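Local coordinates for protein acinetobacter secreted protease CpaA (Acinetobacter nosocomialis M2, PDB 6O38) that is probably a secreted zinc metalloprotease, exported by the type II secretion system and held here in complex with its chaperone CpaB, at residues S273-W278 and G550-I555; Y507-T512 and G517-L522. All coordinates share one frame; numbering follows the deposited sequence.

How the contacts relate
Both contacts involve the long loop between helix 496-504 and helix 557-569. Contact 2 folds the early part of this loop back on itself beside the zinc site, whereas contact 1 carries its last part, 550-555, out to the segment 273-278, a turn leading into strand 277-288 of a StcE-type beta-sandwich domain. Their centres lie about 17 Å apart, and they touch directly: Ile555 CG2 sits 3.5 Å from Gly517 O, and Gly550 N packs 3.7 Å from Phe518 CD1. Only contact 2 reaches the metal, through His508. In contact 1, Lys275 NZ lies 28.3 Å from the zinc ion, so the interdomain bridge is remote from the metal centre.

Contact 1: residues S273-W278 and G550-I555; sequences SDKGYW and GEEGKI. With SO4 (sulfate ion), chain P.
Lys275 and Glu552 reach toward each other from opposite directions, and their side-chain ends make the one direct link between 273-278 and 550-555. It is a loose link: Lys275 NZ stands 3.5 Å from Glu552 OE2, a salt bridge with a weak hydrogen bond, and just 55 Å² is buried between exposed residues. The close packing lies on the lysine side. There Lys275 CB rests on one face of the Tyr277 ring, 3.4 Å above its plane and displaced toward the rim. A bend at CB-CG (chi2 -62°) then leads the lysine chain along a sulfate ion, probably from the crystallisation liquor. Its CD lies 3.3 Å from sulfate O4, while NZ gives O1 a hydrogen bond of 2.7 Å. Tyr277 meets O4 at its ring edge, with OH as donor, although the modelled separation is too short to be taken literally. Next to the Lys275-Glu552 pair, Asp274 forms a salt bridge with Arg548. The ammonium group of Lys275 is thus shared between two acceptors and lies nearer the sulfate, so without the ion it might be held differently. Between the beta-sandwich domain and the loop preceding helix 557-569, the bridge is therefore sparse and electrostatic.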
loop_
_atom_site.group_PDB
_atom_site.type_symbol
_atom_site.label_atom_id
_atom_site.label_comp_id
_atom_site.label_asym_id
_atom_site.label_seq_id
_atom_site.Cartn_x
_atom_site.Cartn_y
_atom_site.Cartn_z
ATOM N N SER A 273 11.877 9.696 -17.910
ATOM C CA SER A 273 12.536 10.492 -18.943
ATOM C C SER A 273 14.049 10.521 -18.756
ATOM O O SER A 273 14.804 10.288 -19.708
ATOM C CB SER A 273 11.968 11.911 -18.948
ATOM O OG SER A 273 10.669 11.935 -19.513
ATOM N N ASP A 274 14.513 10.822 -17.540
ATOM C CA ASP A 274 15.949 10.945 -17.309
ATOM C C ASP A 274 16.692 9.639 -17.571
ATOM O O ASP A 274 17.897 9.669 -17.842
ATOM C CB ASP A 274 16.224 11.455 -15.888
ATOM C CG ASP A 274 15.606 10.584 -14.809
ATOM O OD1 ASP A 274 15.385 9.380 -15.045
ATOM O OD2 ASP A 274 15.337 11.114 -13.712
ATOM N N LYS A 275 16.003 8.501 -17.493
ATOM C CA LYS A 275 16.604 7.208 -17.797
ATOM C C LYS A 275 16.300 6.726 -19.209
ATOM O O LYS A 275 17.079 5.948 -19.767
ATOM C CB LYS A 275 16.118 6.151 -16.798
ATOM C CG LYS A 275 16.555 6.397 -15.363
ATOM C CD LYS A 275 18.065 6.363 -15.221
ATOM C CE LYS A 275 18.476 6.565 -13.770
ATOM N NZ LYS A 275 19.849 6.056 -13.502
ATOM N N GLY A 276 15.189 7.167 -19.794
ATOM C CA GLY A 276 14.868 6.817 -21.163
ATOM C C GLY A 276 14.339 5.417 -21.382
ATOM O O GLY A 276 14.590 4.832 -22.440
ATOM N N TYR A 277 13.610 4.858 -20.418
ATOM C CA TYR A 277 13.010 3.544 -20.598
ATOM C C TYR A 277 11.712 3.461 -19.805
ATOM O O TYR A 277 11.387 4.340 -19.003
ATOM C CB TYR A 277 13.976 2.418 -20.198
ATOM C CG TYR A 277 14.642 2.560 -18.839
ATOM C CD1 TYR A 277 13.899 2.805 -17.688
ATOM C CD2 TYR A 277 16.017 2.414 -18.706
ATOM C CE1 TYR A 277 14.508 2.923 -16.453
ATOM C CE2 TYR A 277 16.633 2.528 -17.474
ATOM C CZ TYR A 277 15.874 2.781 -16.352
ATOM O OH TYR A 277 16.485 2.895 -15.125
ATOM N N TRP A 278 10.975 2.377 -20.035
ATOM C CA TRP A 278 9.771 2.073 -19.274
ATOM C C TRP A 278 10.158 1.272 -18.036
ATOM O O TRP A 278 10.781 0.211 -18.149
ATOM C CB TRP A 278 8.767 1.290 -20.119
ATOM C CG TRP A 278 8.180 2.065 -21.259
ATOM C CD1 TRP A 278 8.649 2.124 -22.538
ATOM C CD2 TRP A 278 7.005 2.884 -21.225
ATOM N NE1 TRP A 278 7.842 2.931 -23.303
ATOM C CE2 TRP A 278 6.826 3.411 -22.519
ATOM C CE3 TRP A 278 6.090 3.226 -20.224
ATOM C CZ2 TRP A 278 5.769 4.260 -22.839
ATOM C CZ3 TRP A 278 5.043 4.068 -20.544
ATOM C CH2 TRP A 278 4.891 4.577 -21.840
ATOM N N GLY A 550 14.436 7.952 -3.710
ATOM C CA GLY A 550 15.851 8.026 -3.417
ATOM C C GLY A 550 16.580 8.848 -4.461
ATOM O O GLY A 550 15.970 9.511 -5.301
ATOM N N GLU A 551 17.908 8.784 -4.383
ATOM C CA GLU A 551 18.772 9.564 -5.261
ATOM C C GLU A 551 20.129 8.880 -5.337
ATOM O O GLU A 551 20.688 8.504 -4.302
ATOM C CB GLU A 551 18.912 11.002 -4.750
ATOM C CG GLU A 551 19.698 11.922 -5.667
ATOM C CD GLU A 551 19.560 13.381 -5.277
ATOM O OE1 GLU A 551 18.936 13.663 -4.232
ATOM O OE2 GLU A 551 20.076 14.246 -6.016
ATOM N N GLU A 552 20.648 8.714 -6.553
ATOM C CA GLU A 552 21.910 8.008 -6.750
ATOM C C GLU A 552 23.051 8.691 -6.002
ATOM O O GLU A 552 23.396 9.843 -6.289
ATOM C CB GLU A 552 22.243 7.908 -8.239
ATOM C CG GLU A 552 21.305 7.023 -9.064
ATOM C CD GLU A 552 20.011 7.707 -9.453
ATOM O OE1 GLU A 552 19.764 8.839 -8.987
ATOM O OE2 GLU A 552 19.241 7.110 -10.236
ATOM N N GLY A 553 23.627 7.975 -5.036
ATOM C CA GLY A 553 24.779 8.435 -4.292
ATOM C C GLY A 553 24.497 9.298 -3.080
ATOM O O GLY A 553 25.441 9.632 -2.350
ATOM N N LYS A 554 23.248 9.676 -2.834
ATOM C CA LYS A 554 22.930 10.483 -1.661
ATOM C C LYS A 554 21.910 9.840 -0.734
ATOM O O LYS A 554 22.103 9.852 0.483
ATOM C CB LYS A 554 22.458 11.880 -2.085
ATOM C CG LYS A 554 23.591 12.717 -2.669
ATOM C CD LYS A 554 23.264 14.198 -2.719
ATOM C CE LYS A 554 24.501 15.003 -3.095
ATOM N NZ LYS A 554 24.189 16.423 -3.415
ATOM N N ILE A 555 20.826 9.282 -1.267
ATOM C CA ILE A 555 19.778 8.662 -0.458
ATOM C C ILE A 555 19.536 7.275 -1.041
ATOM O O ILE A 555 18.784 7.122 -2.010
ATOM C CB ILE A 555 18.486 9.485 -0.433
ATOM C CG1 ILE A 555 18.760 10.904 0.072
ATOM C CG2 ILE A 555 17.439 8.808 0.440
ATOM C CD1 ILE A 555 17.574 11.837 -0.053
HETATM S S SO4 P . 19.356 2.748 -13.787
HETATM O O1 SO4 P . 20.596 3.464 -13.503
HETATM O O2 SO4 P . 19.622 1.314 -13.847
HETATM O O3 SO4 P . 18.385 3.021 -12.732
HETATM O O4 SO4 P . 18.817 3.195 -15.069
#

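Contact 2: residues Y507-T512 and G517-L522; sequences YHNGST and GFAHPL. With ZN (zinc ion), chain M.
Asn509 lies against Gly517 O and the methyl group of Ala519. From the backbone, Asn509 CA directs a C-H at Gly517 O, 3.5 Å away. Asn509 CB borders the same carbonyl oxygen at 3.5 Å. With CG set between the backbone N and the carbonyl carbon (chi1 55°), the amide is swung over the Ala519 methyl: Asn509 CG lies 3.7 Å from Ala519 CB. At the tip the two branches differ, ND2 coming to 3.5 Å from Ala519 CB and OD1 staying at 4.3 Å from it. The amide meets Ala519 by van der Waals contact alone. The one conventional hydrogen bond between 507-512 and 517-522 is weak and bent, from Gly517 N to Tyr507 O (3.2 Å, 131° at the hydrogen). Between these points the chain passes through a type II beta turn from His508 to Ser511, with Gly510 at its third position, where a positive phi suits glycine. Farther along, Leu522 N donates to His520 ND1 at 3.0 Å (162°), tilted from the imidazole plane. His508 points the other way and binds the zinc ion through NE2 at 2.1 Å, joining His498 and His502 in the extended HExxH pattern of metzincin-like peptidases. Asp170 of the chaperone CpaB also binds this metal, and Glu172 of CpaB accepts a hydrogen bond from His508 N. CpaB thus meets His508 at its backbone N-H and through the shared ion, consistent with its occupying the active site. Direct contact between 507-512 and 517-522 therefore amounts to van der Waals touch, a C-H...O contact and one weak backbone bond; Phe518 and His520 bond further to Thr525 and Ser524, while zinc and CpaB act on the His508 side.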
loop_
_atom_site.group_PDB
_atom_site.type_symbol
_atom_site.label_atom_id
_atom_site.label_comp_id
_atom_site.label_asym_id
_atom_site.label_seq_id
_atom_site.Cartn_x
_atom_site.Cartn_y
_atom_site.Cartn_z
ATOM N N TYR A 507 20.056 5.742 8.752
ATOM C CA TYR A 507 19.789 6.953 9.510
ATOM C C TYR A 507 18.482 7.574 9.032
ATOM O O TYR A 507 17.903 7.165 8.022
ATOM C CB TYR A 507 20.943 7.956 9.368
ATOM C CG TYR A 507 22.277 7.443 9.863
ATOM C CD1 TYR A 507 23.068 6.624 9.065
ATOM C CD2 TYR A 507 22.749 7.780 11.125
ATOM C CE1 TYR A 507 24.288 6.153 9.512
ATOM C CE2 TYR A 507 23.968 7.314 11.580
ATOM C CZ TYR A 507 24.734 6.502 10.770
ATOM O OH TYR A 507 25.948 6.035 11.219
ATOM N N HIS A 508 18.015 8.574 9.775
ATOM C CA HIS A 508 16.790 9.264 9.402
ATOM C C HIS A 508 17.026 10.157 8.186
ATOM O O HIS A 508 18.162 10.424 7.782
ATOM C CB HIS A 508 16.261 10.095 10.571
ATOM C CG HIS A 508 15.715 9.276 11.699
ATOM N ND1 HIS A 508 15.696 9.722 13.002
ATOM C CD2 HIS A 508 15.161 8.040 11.715
ATOM C CE1 HIS A 508 15.158 8.794 13.774
ATOM N NE2 HIS A 508 14.825 7.765 13.017
ATOM N N ASN A 509 15.923 10.609 7.592
ATOM C CA ASN A 509 16.000 11.529 6.465
ATOM C C ASN A 509 16.734 12.803 6.867
ATOM O O ASN A 509 16.647 13.267 8.008
ATOM C CB ASN A 509 14.597 11.864 5.958
ATOM C CG ASN A 509 13.695 12.403 7.051
ATOM O OD1 ASN A 509 13.274 11.668 7.945
ATOM N ND2 ASN A 509 13.390 13.694 6.985
ATOM N N GLY A 510 17.467 13.374 5.911
ATOM C CA GLY A 510 18.289 14.534 6.168
ATOM C C GLY A 510 19.708 14.223 6.591
ATOM O O GLY A 510 20.551 15.130 6.587
ATOM N N SER A 511 19.995 12.978 6.964
ATOM C CA SER A 511 21.338 12.597 7.377
ATOM C C SER A 511 22.324 12.727 6.222
ATOM O O SER A 511 21.967 12.601 5.048
ATOM C CB SER A 511 21.344 11.164 7.905
ATOM O OG SER A 511 22.649 10.765 8.284
ATOM N N THR A 512 23.586 12.987 6.571
ATOM C CA THR A 512 24.650 13.061 5.577
ATOM C C THR A 512 25.032 11.698 5.014
ATOM O O THR A 512 25.752 11.643 4.011
ATOM C CB THR A 512 25.889 13.722 6.185
ATOM O OG1 THR A 512 26.522 12.809 7.091
ATOM C CG2 THR A 512 25.500 14.983 6.942
ATOM N N GLY A 517 16.747 7.756 5.088
ATOM C CA GLY A 517 15.391 7.680 4.596
ATOM C C GLY A 517 15.060 8.756 3.580
ATOM O O GLY A 517 15.765 9.752 3.421
ATOM N N PHE A 518 13.951 8.533 2.878
ATOM C CA PHE A 518 13.434 9.457 1.876
ATOM C C PHE A 518 12.113 10.023 2.384
ATOM O O PHE A 518 11.113 9.301 2.461
ATOM C CB PHE A 518 13.254 8.752 0.533
ATOM C CG PHE A 518 12.719 9.639 -0.555
ATOM C CD1 PHE A 518 13.551 10.528 -1.215
ATOM C CD2 PHE A 518 11.386 9.577 -0.923
ATOM C CE1 PHE A 518 13.061 11.341 -2.218
ATOM C CE2 PHE A 518 10.890 10.387 -1.925
ATOM C CZ PHE A 518 11.729 11.271 -2.573
ATOM N N ALA A 519 12.110 11.306 2.727
ATOM C CA ALA A 519 10.913 11.991 3.199
ATOM C C ALA A 519 10.268 12.740 2.042
ATOM O O ALA A 519 10.956 13.437 1.287
ATOM C CB ALA A 519 11.247 12.956 4.338
ATOM N N HIS A 520 8.946 12.598 1.906
ATOM C CA HIS A 520 8.229 13.220 0.802
ATOM C C HIS A 520 6.761 13.329 1.168
ATOM O O HIS A 520 6.226 12.405 1.798
ATOM C CB HIS A 520 8.395 12.412 -0.490
ATOM C CG HIS A 520 7.974 13.147 -1.724
ATOM N ND1 HIS A 520 6.668 13.180 -2.164
ATOM C CD2 HIS A 520 8.688 13.879 -2.612
ATOM C CE1 HIS A 520 6.596 13.900 -3.268
ATOM N NE2 HIS A 520 7.807 14.336 -3.562
ATOM N N PRO A 521 6.084 14.424 0.810
ATOM C CA PRO A 521 4.663 14.562 1.172
ATOM C C PRO A 521 3.764 13.501 0.561
ATOM O O PRO A 521 2.676 13.255 1.095
ATOM C CB PRO A 521 4.304 15.963 0.655
ATOM C CG PRO A 521 5.611 16.688 0.589
ATOM C CD PRO A 521 6.620 15.650 0.197
ATOM N N LEU A 522 4.173 12.870 -0.539
ATOM C CA LEU A 522 3.370 11.852 -1.204
ATOM C C LEU A 522 3.736 10.438 -0.772
ATOM O O LEU A 522 3.261 9.473 -1.379
ATOM C CB LEU A 522 3.505 11.982 -2.722
ATOM C CG LEU A 522 3.013 13.290 -3.345
ATOM C CD1 LEU A 522 3.271 13.292 -4.843
ATOM C CD2 LEU A 522 1.536 13.509 -3.050
HETATM ZN ZN ZN M . 14.833 6.159 14.342
#